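PDB 5HQH: Lmo2119 protein, which is of unknown function, the chain here being a single YbbR-like domain cut from a longer protein that carries a signal sequence. Local coordinates for residues Ile13-Pro17 / Gln53-Thr57; Val16-Val20 / Ile32-Val36; Gly68-Leu74 / Ala90-Val96. All blocks are in the same frame, centred on the assembly; numbering follows the deposited sequence. Where two conformers were deposited one is given.

Interaction 1 (Ile13-Pro17 / Gln53-Thr57)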
ATOM      1  N   ILE A  13      -8.988   6.852   7.679  1.00 13.16           N
ATOM      2  CA  ILE A  13      -8.577   7.811   6.660  1.00 13.21           C
ATOM      3  C   ILE A  13      -8.883   7.206   5.291  1.00 12.82           C
ATOM      4  O   ILE A  13      -8.357   6.141   4.949  1.00 12.25           O
ATOM      5  CB  ILE A  13      -7.070   8.127   6.816  1.00 13.42           C
ATOM      6  CG1 ILE A  13      -6.801   8.668   8.239  1.00 14.57           C
ATOM      7  CG2 ILE A  13      -6.602   9.122   5.761  1.00 13.65           C
ATOM      8  CD1 ILE A  13      -5.364   8.918   8.523  1.00 15.58           C
ATOM      9  N   GLU A  14      -9.702   7.915   4.536  1.00 13.62           N
ATOM     10  CA  GLU A  14     -10.119   7.453   3.223  1.00 14.46           C
ATOM     11  C   GLU A  14      -9.193   7.995   2.121  1.00 12.69           C
ATOM     12  O   GLU A  14      -8.483   8.984   2.286  1.00 12.47           O
ATOM     13  CB  GLU A  14     -11.553   7.893   2.953  1.00 17.33           C
ATOM     14  CG  GLU A  14     -12.540   7.229   3.894  1.00 20.74           C
ATOM     15  CD  GLU A  14     -13.947   7.744   3.731  1.00 25.08           C
ATOM     16  OE1 GLU A  14     -14.456   7.784   2.600  1.00 28.80           O
ATOM     17  OE2 GLU A  14     -14.559   8.091   4.754  1.00 30.34           O
ATOM     18  N   ASN A  15      -9.199   7.290   1.001  1.00 12.57           N
ATOM     19  CA  ASN A  15      -8.533   7.737  -0.213  1.00 12.56           C
ATOM     20  C   ASN A  15      -7.035   7.903  -0.084  1.00 10.62           C
ATOM     21  O   ASN A  15      -6.465   8.852  -0.592  1.00 10.58           O
ATOM     22  CB  ASN A  15      -9.223   8.990  -0.742  1.00 15.11           C
ATOM     23  CG  ASN A  15     -10.706   8.778  -0.968  1.00 17.89           C
ATOM     24  OD1 ASN A  15     -11.107   7.791  -1.589  1.00 20.71           O
ATOM     25  ND2 ASN A  15     -11.512   9.673  -0.467  1.00 20.94           N
ATOM     26  N   VAL A  16      -6.417   6.975   0.628  1.00  9.57           N
ATOM     27  CA  VAL A  16      -4.973   6.992   0.818  1.00  9.11           C
ATOM     28  C   VAL A  16      -4.321   6.305  -0.404  1.00  8.83           C
ATOM     29  O   VAL A  16      -4.694   5.189  -0.758  1.00  9.18           O
ATOM     30  CB  VAL A  16      -4.594   6.223   2.076  1.00  9.28           C
ATOM     31  CG1 VAL A  16      -3.112   6.114   2.183  1.00  9.80           C
ATOM     32  CG2 VAL A  16      -5.165   6.888   3.294  1.00  9.80           C
ATOM     33  N   PRO A  17      -3.351   6.961  -1.048  1.00  8.73           N
ATOM     34  CA  PRO A  17      -2.734   6.339  -2.222  1.00  9.18           C
ATOM     35  C   PRO A  17      -1.910   5.108  -1.882  1.00  9.33           C
ATOM     36  O   PRO A  17      -1.381   4.975  -0.760  1.00  9.77           O
ATOM     37  CB  PRO A  17      -1.855   7.453  -2.775  1.00  9.82           C
ATOM     38  CG  PRO A  17      -1.574   8.335  -1.645  1.00 10.24           C
ATOM     39  CD  PRO A  17      -2.776   8.289  -0.757  1.00  9.45           C
ATOM     40  N   GLN A  53      -0.623  15.119   8.473  0.50 14.13           N
ATOM     41  CA  GLN A  53       0.455  15.104   7.479  0.50 14.59           C
ATOM     42  C   GLN A  53       0.390  13.964   6.468  0.50 13.76           C
ATOM     43  O   GLN A  53       0.977  14.071   5.387  0.50 14.67           O
ATOM     44  CB  GLN A  53       1.816  15.084   8.183  0.50 15.57           C
ATOM     45  CG  GLN A  53       2.366  16.482   8.511  0.50 17.65           C
ATOM     46  CD  GLN A  53       1.610  17.219   9.599  0.50 18.81           C
ATOM     47  OE1 GLN A  53       1.634  16.830  10.771  0.50 20.65           O
ATOM     48  NE2 GLN A  53       0.965  18.306   9.228  0.50 19.88           N
ATOM     49  N   GLN A  54      -0.311  12.882   6.820  1.00 12.89           N
ATOM     50  CA  GLN A  54      -0.424  11.680   5.982  1.00 13.18           C
ATOM     51  C   GLN A  54       0.925  11.284   5.399  1.00 13.08           C
ATOM     52  O   GLN A  54       1.074  11.008   4.208  1.00 13.75           O
ATOM     53  CB  GLN A  54      -1.504  11.829   4.909  1.00 14.82           C
ATOM     54  CG  GLN A  54      -2.080  10.496   4.493  1.00 16.70           C
ATOM     55  CD  GLN A  54      -3.070  10.603   3.399  1.00 19.23           C
ATOM     56  OE1 GLN A  54      -2.783  10.179   2.267  1.00 21.17           O
ATOM     57  NE2 GLN A  54      -4.243  11.192   3.698  1.00 18.77           N
ATOM     58  N   ASP A  55       1.909  11.284   6.259  1.00 12.90           N
ATOM     59  CA  ASP A  55       3.285  11.021   5.847  1.00 13.82           C
ATOM     60  C   ASP A  55       3.686   9.546   5.911  1.00 14.68           C
ATOM     61  O   ASP A  55       4.841   9.190   5.610  1.00 18.95           O
ATOM     62  CB  ASP A  55       4.288  11.957   6.552  1.00 14.94           C
ATOM     63  CG  ASP A  55       4.226  11.909   8.053  1.00 15.57           C
ATOM     64  OD1 ASP A  55       3.246  11.426   8.659  1.00 14.15           O
ATOM     65  OD2 ASP A  55       5.161  12.430   8.669  1.00 18.89           O
ATOM     66  N   PHE A  56       2.744   8.692   6.286  1.00 12.34           N
ATOM     67  CA  PHE A  56       2.953   7.234   6.186  1.00 12.25           C
ATOM     68  C   PHE A  56       2.725   6.851   4.735  1.00 11.94           C
ATOM     69  O   PHE A  56       2.132   7.609   3.957  1.00 12.12           O
ATOM     70  CB  PHE A  56       2.027   6.469   7.097  1.00 11.95           C
ATOM     71  CG  PHE A  56       0.564   6.820   6.927  1.00 12.00           C
ATOM     72  CD1 PHE A  56      -0.214   6.137   6.005  1.00 13.33           C
ATOM     73  CD2 PHE A  56      -0.044   7.838   7.673  1.00 12.46           C
ATOM     74  CE1 PHE A  56      -1.538   6.483   5.813  1.00 12.77           C
ATOM     75  CE2 PHE A  56      -1.356   8.181   7.479  1.00 12.82           C
ATOM     76  CZ  PHE A  56      -2.124   7.476   6.553  1.00 13.17           C
ATOM     77  N   THR A  57       3.211   5.671   4.372  1.00 10.62           N
ATOM     78  CA  THR A  57       3.183   5.195   2.987  1.00 10.35           C
ATOM     79  C   THR A  57       2.626   3.808   2.915  1.00  9.14           C
ATOM     80  O   THR A  57       3.181   2.910   3.526  1.00  8.92           O
ATOM     81  CB  THR A  57       4.614   5.151   2.433  1.00 10.80           C
ATOM     82  OG1 THR A  57       5.201   6.472   2.534  1.00 14.15           O
ATOM     83  CG2 THR A  57       4.640   4.653   1.012  1.00 11.89           C
TER
HETATM   84  O   HOH W   1      -6.827  11.110   2.259  0.60 21.14           O
HETATM   85  O   HOH W   2      -4.812  11.107   0.108  0.60 17.33           O
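Ile-13 touches two side chains of the loop that follows helix 44-53. Its CD1 comes to the edge of the Phe-56 ring, near the ring plane, 4.1 Å from CZ. Its CG2 passes alongside the Gln-54 amide, 3.8 Å from NE2. With CG anti to the backbone N (chi1 -153°) and the chain extended beyond it, Gln-54 carries its amide across to the bulge. At Glu-14 the contact turns to backbone: its O accepts from water 1 at 2.7 Å, and that water in turn accepts from Gln-54 NE2 at 3.0 Å. Asn-15 O accepts from water 2 (2.9 Å), which donates its other hydrogen to Gln-54 OE1 at 3.1 Å. Asn-15 lies in a G1 beta bulge, where it and Val-16 both face Val-36. Val-16 brings CG1 to 4.0 Å from Phe-56 CE1, the two side chains crossing at about a right angle. Pro-17 ends the run with CD 3.6 Å from Gln-54 OE1. No direct hydrogen bond joins the segments: the loop is held to the bulged strand by apolar contacts of Phe-56 and by one amide whose two ends each use a water to reach successive carbonyls, consistent with its modelled orientation.

Interaction 2 (Val16-Val20 / Ile32-Val36); sequences VPVKV and IPETV
Val-16 and Val-36 form an antiparallel hydrogen-bonded pair in which both backbone polar groups of each are used: Val-16 N donates to Val-36 O at 2.9 Å, and Val-36 N returns to Val-16 O at 2.8 Å. The second acceptor also receives the CA-H of Thr-35. Pro-17, with no N-H to give, stands in the non-hydrogen-bonded pair with Thr-35, and its CA-H points at Glu-34 O. That carbonyl takes a longer bond from Val-18 N, 3.2 Å, with the donor 44° above the carbonyl plane, and also accepts a hydrogen bond from water 3 at 2.7 Å. Beyond this point the chains separate and water fills in for the strand bonds. Val-18 O accepts from water 3 (3.1 Å) and from water 4 (2.9 Å), and water 4 also donates to Pro-33 O. Val-18 has its CG1 anti to N (chi1 180°) and its CG2 beside N, so that CG2 meets Val-36 CG1 at 3.6 Å while CG1 faces Ile-32 CG2. Val-20 CG1 and Ile-32 CD1 meet tip to tip, a closeness left doubtful by the second conformer of each. Strand 57-61 flanks the other edge of strand 9-21, bonding to Lys-19 and packing Val-58 on Val-16 and Val-18. Leu-74 of strand 68-77 touches Val-18 and Val-36, and strand 84-98 packs on Ile-32, Pro-33 and Val-36.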
ATOM      1  N   VAL A  16      -6.417   6.975   0.628  1.00  9.57           N
ATOM      2  CA  VAL A  16      -4.973   6.992   0.818  1.00  9.11           C
ATOM      3  C   VAL A  16      -4.321   6.305  -0.404  1.00  8.83           C
ATOM      4  O   VAL A  16      -4.694   5.189  -0.758  1.00  9.18           O
ATOM      5  CB  VAL A  16      -4.594   6.223   2.076  1.00  9.28           C
ATOM      6  CG1 VAL A  16      -3.112   6.114   2.183  1.00  9.80           C
ATOM      7  CG2 VAL A  16      -5.165   6.888   3.294  1.00  9.80           C
ATOM      8  N   PRO A  17      -3.351   6.961  -1.048  1.00  8.73           N
ATOM      9  CA  PRO A  17      -2.734   6.339  -2.222  1.00  9.18           C
ATOM     10  C   PRO A  17      -1.910   5.108  -1.882  1.00  9.33           C
ATOM     11  O   PRO A  17      -1.381   4.975  -0.760  1.00  9.77           O
ATOM     12  CB  PRO A  17      -1.855   7.453  -2.775  1.00  9.82           C
ATOM     13  CG  PRO A  17      -1.574   8.335  -1.645  1.00 10.24           C
ATOM     14  CD  PRO A  17      -2.776   8.289  -0.757  1.00  9.45           C
ATOM     15  N   VAL A  18      -1.788   4.219  -2.857  1.00  9.89           N
ATOM     16  CA  VAL A  18      -0.959   3.028  -2.737  1.00 10.56           C
ATOM     17  C   VAL A  18       0.190   3.091  -3.740  1.00 11.44           C
ATOM     18  O   VAL A  18      -0.050   3.201  -4.948  1.00 11.75           O
ATOM     19  CB  VAL A  18      -1.758   1.748  -3.028  1.00 11.13           C
ATOM     20  CG1 VAL A  18      -0.849   0.526  -2.900  1.00 12.35           C
ATOM     21  CG2 VAL A  18      -2.967   1.620  -2.116  1.00 11.08           C
ATOM     22  N   LYS A  19       1.419   3.064  -3.241  1.00 10.50           N
ATOM     23  CA  LYS A  19       2.613   3.029  -4.048  1.00 11.68           C
ATOM     24  C   LYS A  19       2.860   1.573  -4.434  1.00 10.82           C
ATOM     25  O   LYS A  19       2.480   0.650  -3.708  1.00 10.68           O
ATOM     26  CB  LYS A  19       3.824   3.560  -3.257  1.00 14.22           C
ATOM     27  CG  LYS A  19       3.651   4.968  -2.738  1.00 17.55           C
ATOM     28  CD  LYS A  19       3.904   6.000  -3.789  1.00 20.41           C
ATOM     29  CE  LYS A  19       3.692   7.412  -3.252  1.00 22.75           C
ATOM     30  NZ  LYS A  19       2.225   7.744  -3.184  1.00 24.78           N
ATOM     31  N   VAL A  20       3.504   1.357  -5.588  0.70 10.56           N
ATOM     32  CA  VAL A  20       3.780   0.015  -6.085  0.70 10.87           C
ATOM     33  C   VAL A  20       5.235  -0.071  -6.539  0.70 10.75           C
ATOM     34  O   VAL A  20       5.637   0.668  -7.406  0.70 10.62           O
ATOM     35  CB  VAL A  20       2.871  -0.361  -7.287  0.70 11.42           C
ATOM     36  CG1 VAL A  20       2.964  -1.874  -7.528  0.70 11.07           C
ATOM     37  CG2 VAL A  20       1.430   0.053  -7.048  0.70 11.76           C
ATOM     38  N   ILE A  32      -3.789  -3.079  -8.958  0.70 15.71           N
ATOM     39  CA  ILE A  32      -3.781  -2.551  -7.605  0.70 15.72           C
ATOM     40  C   ILE A  32      -4.705  -1.303  -7.537  0.70 14.69           C
ATOM     41  O   ILE A  32      -4.728  -0.486  -8.459  0.70 14.03           O
ATOM     42  CB  ILE A  32      -2.354  -2.303  -7.145  0.70 16.78           C
ATOM     43  CG1 ILE A  32      -1.573  -3.616  -7.270  0.70 17.41           C
ATOM     44  CG2 ILE A  32      -2.301  -1.831  -5.699  0.70 17.49           C
ATOM     45  CD1 ILE A  32      -0.094  -3.450  -7.080  0.70 18.32           C
ATOM     46  N   PRO A  33      -5.548  -1.199  -6.479  0.70 13.52           N
ATOM     47  CA  PRO A  33      -6.331   0.028  -6.389  0.70 12.48           C
ATOM     48  C   PRO A  33      -5.416   1.241  -6.207  0.70 11.75           C
ATOM     49  O   PRO A  33      -4.382   1.140  -5.580  0.70 12.05           O
ATOM     50  CB  PRO A  33      -7.192  -0.180  -5.134  0.70 12.98           C
ATOM     51  CG  PRO A  33      -6.452  -1.178  -4.344  0.70 13.51           C
ATOM     52  CD  PRO A  33      -5.866  -2.118  -5.378  0.70 13.74           C
ATOM     53  N   GLU A  34      -5.809   2.371  -6.783  1.00 11.19           N
ATOM     54  CA  GLU A  34      -5.077   3.639  -6.637  1.00 11.11           C
ATOM     55  C   GLU A  34      -5.190   4.176  -5.214  1.00 10.54           C
ATOM     56  O   GLU A  34      -4.265   4.818  -4.771  1.00 12.29           O
ATOM     57  CB  GLU A  34      -5.543   4.681  -7.629  1.00 11.55           C
ATOM     58  CG  GLU A  34      -5.080   4.348  -9.038  1.00 12.13           C
ATOM     59  CD  GLU A  34      -5.767   5.076 -10.154  1.00 12.97           C
ATOM     60  OE1 GLU A  34      -6.437   6.109  -9.929  1.00 13.82           O
ATOM     61  OE2 GLU A  34      -5.591   4.576 -11.289  1.00 13.08           O
ATOM     62  N   THR A  35      -6.287   3.864  -4.529  1.00 10.42           N
ATOM     63  CA  THR A  35      -6.440   4.322  -3.129  1.00 10.78           C
ATOM     64  C   THR A  35      -7.093   3.264  -2.270  1.00 10.61           C
ATOM     65  O   THR A  35      -7.832   2.385  -2.772  1.00 11.11           O
ATOM     66  CB  THR A  35      -7.250   5.622  -2.972  1.00 12.17           C
ATOM     67  OG1 THR A  35      -8.649   5.366  -3.226  1.00 14.91           O
ATOM     68  CG2 THR A  35      -6.717   6.722  -3.829  1.00 12.21           C
ATOM     69  N   VAL A  36      -6.871   3.375  -0.955  1.00 10.09           N
ATOM     70  CA  VAL A  36      -7.412   2.478   0.042  1.00 10.42           C
ATOM     71  C   VAL A  36      -7.815   3.256   1.282  1.00 10.11           C
ATOM     72  O   VAL A  36      -7.555   4.475   1.414  1.00 10.14           O
ATOM     73  CB  VAL A  36      -6.403   1.360   0.402  1.00 10.69           C
ATOM     74  CG1 VAL A  36      -6.104   0.534  -0.812  1.00 11.44           C
ATOM     75  CG2 VAL A  36      -5.116   1.950   0.975  1.00 10.99           C
TER
HETATM   76  O   HOH W   3      -1.933   5.397  -5.951  1.00 19.03           O
HETATM   77  O   HOH W   4      -1.810   1.858  -6.784  1.00 20.66           O

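Interaction 3 (Gly68-Leu74 / Ala90-Val96); sequences GTQEVKL and ATVNVNV
Gln-70 pairs with Val-94 through two backbone bonds, and its side chain then runs back across Val-96. From CB the chain leaves between the backbone N and the carbonyl carbon (chi1 55°), and CG lies next to Val-94 CG2, doubtfully close given that valine's second conformer. CD passes 4.0 Å from Val-96 CG2, and NE2 lies 3.4 Å from the same methyl. At the tip, NE2 donates to Gly-68 O at 3.2 Å, 62° out of that carbonyl's plane but within the amide's own plane, and also to Ser-66 O. Gly-68 O is thus gripped twice, since Val-96 N reaches its opposite face at 2.9 Å. Gly-68 N answers with a 2.7 Å bond to Val-96 O. The antiparallel register continues through Val-72 and Val-92 to Leu-74 N, which donates to Ala-90 O at 2.9 Å. Near that end, water 6 joins Lys-73 NZ to Leu-74 O and Ala-90 O. Val-92 CG2, 4.1 Å from Leu-74 CD2, also lies alongside Val-72 CG1. These strands form the hairpin 68-77/84-98. Strand 57-61 meets Val-72 and Leu-74 through Ala-60, while strand 27-30 covers Val-94 and Val-96 and bonds to Asn-95 from the other edge of strand 84-98.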
ATOM      1  N   GLY A  68       3.025 -12.670 -14.273  1.00 17.98           N
ATOM      2  CA  GLY A  68       1.750 -13.302 -14.225  1.00 16.70           C
ATOM      3  C   GLY A  68       0.858 -12.796 -13.114  1.00 15.53           C
ATOM      4  O   GLY A  68       1.125 -11.786 -12.443  1.00 15.81           O
ATOM      5  N   THR A  69      -0.174 -13.551 -12.846  1.00 14.35           N
ATOM      6  CA  THR A  69      -1.200 -13.130 -11.876  1.00 13.68           C
ATOM      7  C   THR A  69      -0.891 -13.648 -10.474  1.00 13.67           C
ATOM      8  O   THR A  69      -0.328 -14.735 -10.293  1.00 13.56           O
ATOM      9  CB  THR A  69      -2.567 -13.604 -12.367  1.00 14.64           C
ATOM     10  OG1 THR A  69      -2.497 -14.982 -12.812  1.00 13.92           O
ATOM     11  CG2 THR A  69      -3.017 -12.764 -13.552  1.00 14.72           C
ATOM     12  N   GLN A  70      -1.250 -12.867  -9.458  1.00 14.27           N
ATOM     13  CA  GLN A  70      -0.990 -13.225  -8.059  1.00 14.35           C
ATOM     14  C   GLN A  70      -1.762 -12.289  -7.150  1.00 13.81           C
ATOM     15  O   GLN A  70      -2.559 -11.480  -7.635  1.00 14.94           O
ATOM     16  CB  GLN A  70       0.498 -13.184  -7.787  1.00 15.65           C
ATOM     17  CG  GLN A  70       1.141 -11.860  -8.146  1.00 17.32           C
ATOM     18  CD  GLN A  70       2.575 -12.050  -8.515  1.00 19.64           C
ATOM     19  OE1 GLN A  70       3.427 -12.127  -7.642  1.00 21.59           O
ATOM     20  NE2 GLN A  70       2.851 -12.136  -9.831  1.00 19.13           N
ATOM     21  N   GLU A  71      -1.533 -12.419  -5.845  1.00 13.76           N
ATOM     22  CA  GLU A  71      -2.115 -11.551  -4.821  1.00 13.90           C
ATOM     23  C   GLU A  71      -0.998 -11.007  -3.955  1.00 13.66           C
ATOM     24  O   GLU A  71       0.046 -11.642  -3.802  1.00 13.72           O
ATOM     25  CB  GLU A  71      -3.085 -12.309  -3.966  1.00 14.42           C
ATOM     26  CG  GLU A  71      -4.348 -12.674  -4.717  1.00 15.44           C
ATOM     27  CD  GLU A  71      -5.096 -13.751  -4.014  1.00 16.79           C
ATOM     28  OE1 GLU A  71      -5.518 -13.486  -2.847  1.00 18.10           O
ATOM     29  OE2 GLU A  71      -5.264 -14.827  -4.604  1.00 17.45           O
ATOM     30  N   VAL A  72      -1.236  -9.841  -3.384  1.00 12.98           N
ATOM     31  CA  VAL A  72      -0.214  -9.165  -2.566  1.00 13.21           C
ATOM     32  C   VAL A  72      -0.838  -8.465  -1.376  1.00 12.20           C
ATOM     33  O   VAL A  72      -1.853  -7.794  -1.505  1.00 12.33           O
ATOM     34  CB  VAL A  72       0.635  -8.172  -3.409  1.00 13.79           C
ATOM     35  CG1 VAL A  72      -0.210  -7.053  -4.013  1.00 14.98           C
ATOM     36  CG2 VAL A  72       1.777  -7.580  -2.588  1.00 14.80           C
ATOM     37  N   LYS A  73      -0.239  -8.652  -0.194  1.00 11.83           N
ATOM     38  CA  LYS A  73      -0.698  -7.944   1.001  1.00 11.63           C
ATOM     39  C   LYS A  73      -0.063  -6.542   1.029  1.00 11.05           C
ATOM     40  O   LYS A  73       1.132  -6.381   0.842  1.00 11.22           O
ATOM     41  CB  LYS A  73      -0.276  -8.684   2.283  1.00 13.35           C
ATOM     42  CG  LYS A  73      -0.780  -8.016   3.561  1.00 14.58           C
ATOM     43  CD  LYS A  73      -0.436  -8.806   4.802  1.00 17.31           C
ATOM     44  CE  LYS A  73      -0.715  -8.009   6.056  1.00 19.52           C
ATOM     45  NZ  LYS A  73      -2.122  -7.611   6.227  1.00 20.70           N
ATOM     46  N   LEU A  74      -0.891  -5.541   1.294  1.00 10.22           N
ATOM     47  CA  LEU A  74      -0.438  -4.156   1.398  1.00 10.33           C
ATOM     48  C   LEU A  74       0.261  -3.905   2.715  1.00 10.39           C
ATOM     49  O   LEU A  74      -0.128  -4.394   3.757  1.00 12.14           O
ATOM     50  CB  LEU A  74      -1.632  -3.210   1.208  1.00 10.46           C
ATOM     51  CG  LEU A  74      -2.339  -3.338  -0.157  1.00 11.05           C
ATOM     52  CD1 LEU A  74      -3.412  -2.290  -0.245  1.00 11.55           C
ATOM     53  CD2 LEU A  74      -1.359  -3.233  -1.326  1.00 10.99           C
ATOM     54  N   ALA A  90      -6.952  -5.341   2.646  1.00 12.25           N
ATOM     55  CA  ALA A  90      -5.632  -5.759   3.163  1.00 11.92           C
ATOM     56  C   ALA A  90      -4.771  -6.426   2.118  1.00 12.04           C
ATOM     57  O   ALA A  90      -3.566  -6.281   2.144  1.00 11.75           O
ATOM     58  CB  ALA A  90      -5.799  -6.693   4.341  1.00 12.39           C
ATOM     59  N   THR A  91      -5.400  -7.117   1.182  0.70 12.15           N
ATOM     60  CA  THR A  91      -4.693  -7.834   0.156  0.70 12.72           C
ATOM     61  C   THR A  91      -5.411  -7.524  -1.134  0.70 12.56           C
ATOM     62  O   THR A  91      -6.619  -7.276  -1.111  0.70 12.92           O
ATOM     63  CB  THR A  91      -4.684  -9.353   0.482  0.70 13.29           C
ATOM     64  OG1 THR A  91      -4.203  -9.572   1.814  0.70 14.38           O
ATOM     65  CG2 THR A  91      -3.822 -10.139  -0.466  0.70 13.71           C
ATOM     66  N   VAL A  92      -4.672  -7.553  -2.237  1.00 12.08           N
ATOM     67  CA  VAL A  92      -5.207  -7.252  -3.591  1.00 11.93           C
ATOM     68  C   VAL A  92      -4.665  -8.167  -4.654  1.00 12.43           C
ATOM     69  O   VAL A  92      -3.578  -8.719  -4.493  1.00 12.89           O
ATOM     70  CB  VAL A  92      -4.891  -5.764  -3.958  1.00 12.88           C
ATOM     71  CG1 VAL A  92      -5.478  -4.839  -2.906  1.00 13.19           C
ATOM     72  CG2 VAL A  92      -3.415  -5.513  -4.082  1.00 12.96           C
ATOM     73  N   ASN A  93      -5.452  -8.342  -5.731  0.70 12.43           N
ATOM     74  CA  ASN A  93      -5.034  -9.113  -6.914  0.70 12.43           C
ATOM     75  C   ASN A  93      -4.203  -8.231  -7.816  0.70 13.04           C
ATOM     76  O   ASN A  93      -4.532  -7.077  -8.028  0.70 15.04           O
ATOM     77  CB  ASN A  93      -6.229  -9.673  -7.727  0.70 12.61           C
ATOM     78  CG  ASN A  93      -6.840 -10.893  -7.099  0.70 12.69           C
ATOM     79  OD1 ASN A  93      -6.579 -12.036  -7.520  0.70 13.55           O
ATOM     80  ND2 ASN A  93      -7.623 -10.682  -6.101  0.70 12.55           N
ATOM     81  N   VAL A  94      -3.150  -8.813  -8.364  0.70 13.41           N
ATOM     82  CA  VAL A  94      -2.279  -8.097  -9.264  0.70 13.76           C
ATOM     83  C   VAL A  94      -1.999  -8.951 -10.456  0.70 13.57           C
ATOM     84  O   VAL A  94      -2.053 -10.186 -10.443  0.70 14.47           O
ATOM     85  CB  VAL A  94      -0.945  -7.690  -8.626  0.70 15.53           C
ATOM     86  CG1 VAL A  94      -1.236  -6.895  -7.384  0.70 16.04           C
ATOM     87  CG2 VAL A  94      -0.085  -8.885  -8.296  0.70 15.73           C
ATOM     88  N   ASN A  95      -1.713  -8.227 -11.544  0.50 12.45           N
ATOM     89  CA  ASN A  95      -1.361  -8.810 -12.802  0.50 12.63           C
ATOM     90  C   ASN A  95      -0.013  -8.170 -13.158  0.50 12.45           C
ATOM     91  O   ASN A  95       0.088  -6.940 -13.391  0.50 11.85           O
ATOM     92  CB  ASN A  95      -2.443  -8.506 -13.835  0.50 13.38           C
ATOM     93  CG  ASN A  95      -2.258  -9.265 -15.125  0.50 14.22           C
ATOM     94  OD1 ASN A  95      -1.146  -9.432 -15.625  0.50 15.05           O
ATOM     95  ND2 ASN A  95      -3.358  -9.719 -15.680  0.50 15.31           N
ATOM     96  N   VAL A  96       1.023  -9.001 -13.166  1.00 12.59           N
ATOM     97  CA  VAL A  96       2.380  -8.565 -13.432  1.00 13.02           C
ATOM     98  C   VAL A  96       2.663  -8.923 -14.860  1.00 13.56           C
ATOM     99  O   VAL A  96       2.790 -10.102 -15.213  1.00 15.29           O
ATOM    100  CB  VAL A  96       3.385  -9.269 -12.494  1.00 13.36           C
ATOM    101  CG1 VAL A  96       4.816  -8.842 -12.819  1.00 14.34           C
ATOM    102  CG2 VAL A  96       3.032  -8.968 -11.043  1.00 13.82           C
TER
HETATM  103  O   HOH W   5      -6.583 -15.007  -7.227  1.00 13.08           O
HETATM  104  O   HOH W   6      -2.592  -5.107   4.535  1.00 12.18           O

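How the interactions relate
Interactions 1 and 2 share Val-16 and Pro-17 on strand 9-21 but use them differently: interaction 1 joins that strand to a loop through a phenyl ring and bridging waters, while interaction 2 pairs it with strand 35-42 until water takes over. Interaction 3 is the most regular, strand against strand along its length. Interaction 1 is largely buried; the other two are partly buried, with mostly valines on one face and mostly polar or exposed residues on the other. Interactions 2 and 3 meet in the interior, where Ile-32 packs on Val-94 and Val-18 and Val-36 pack on Leu-74. Interactions 1 and 3 lie on opposite sides of the chain's centre and do not touch, though both reach the same sheet.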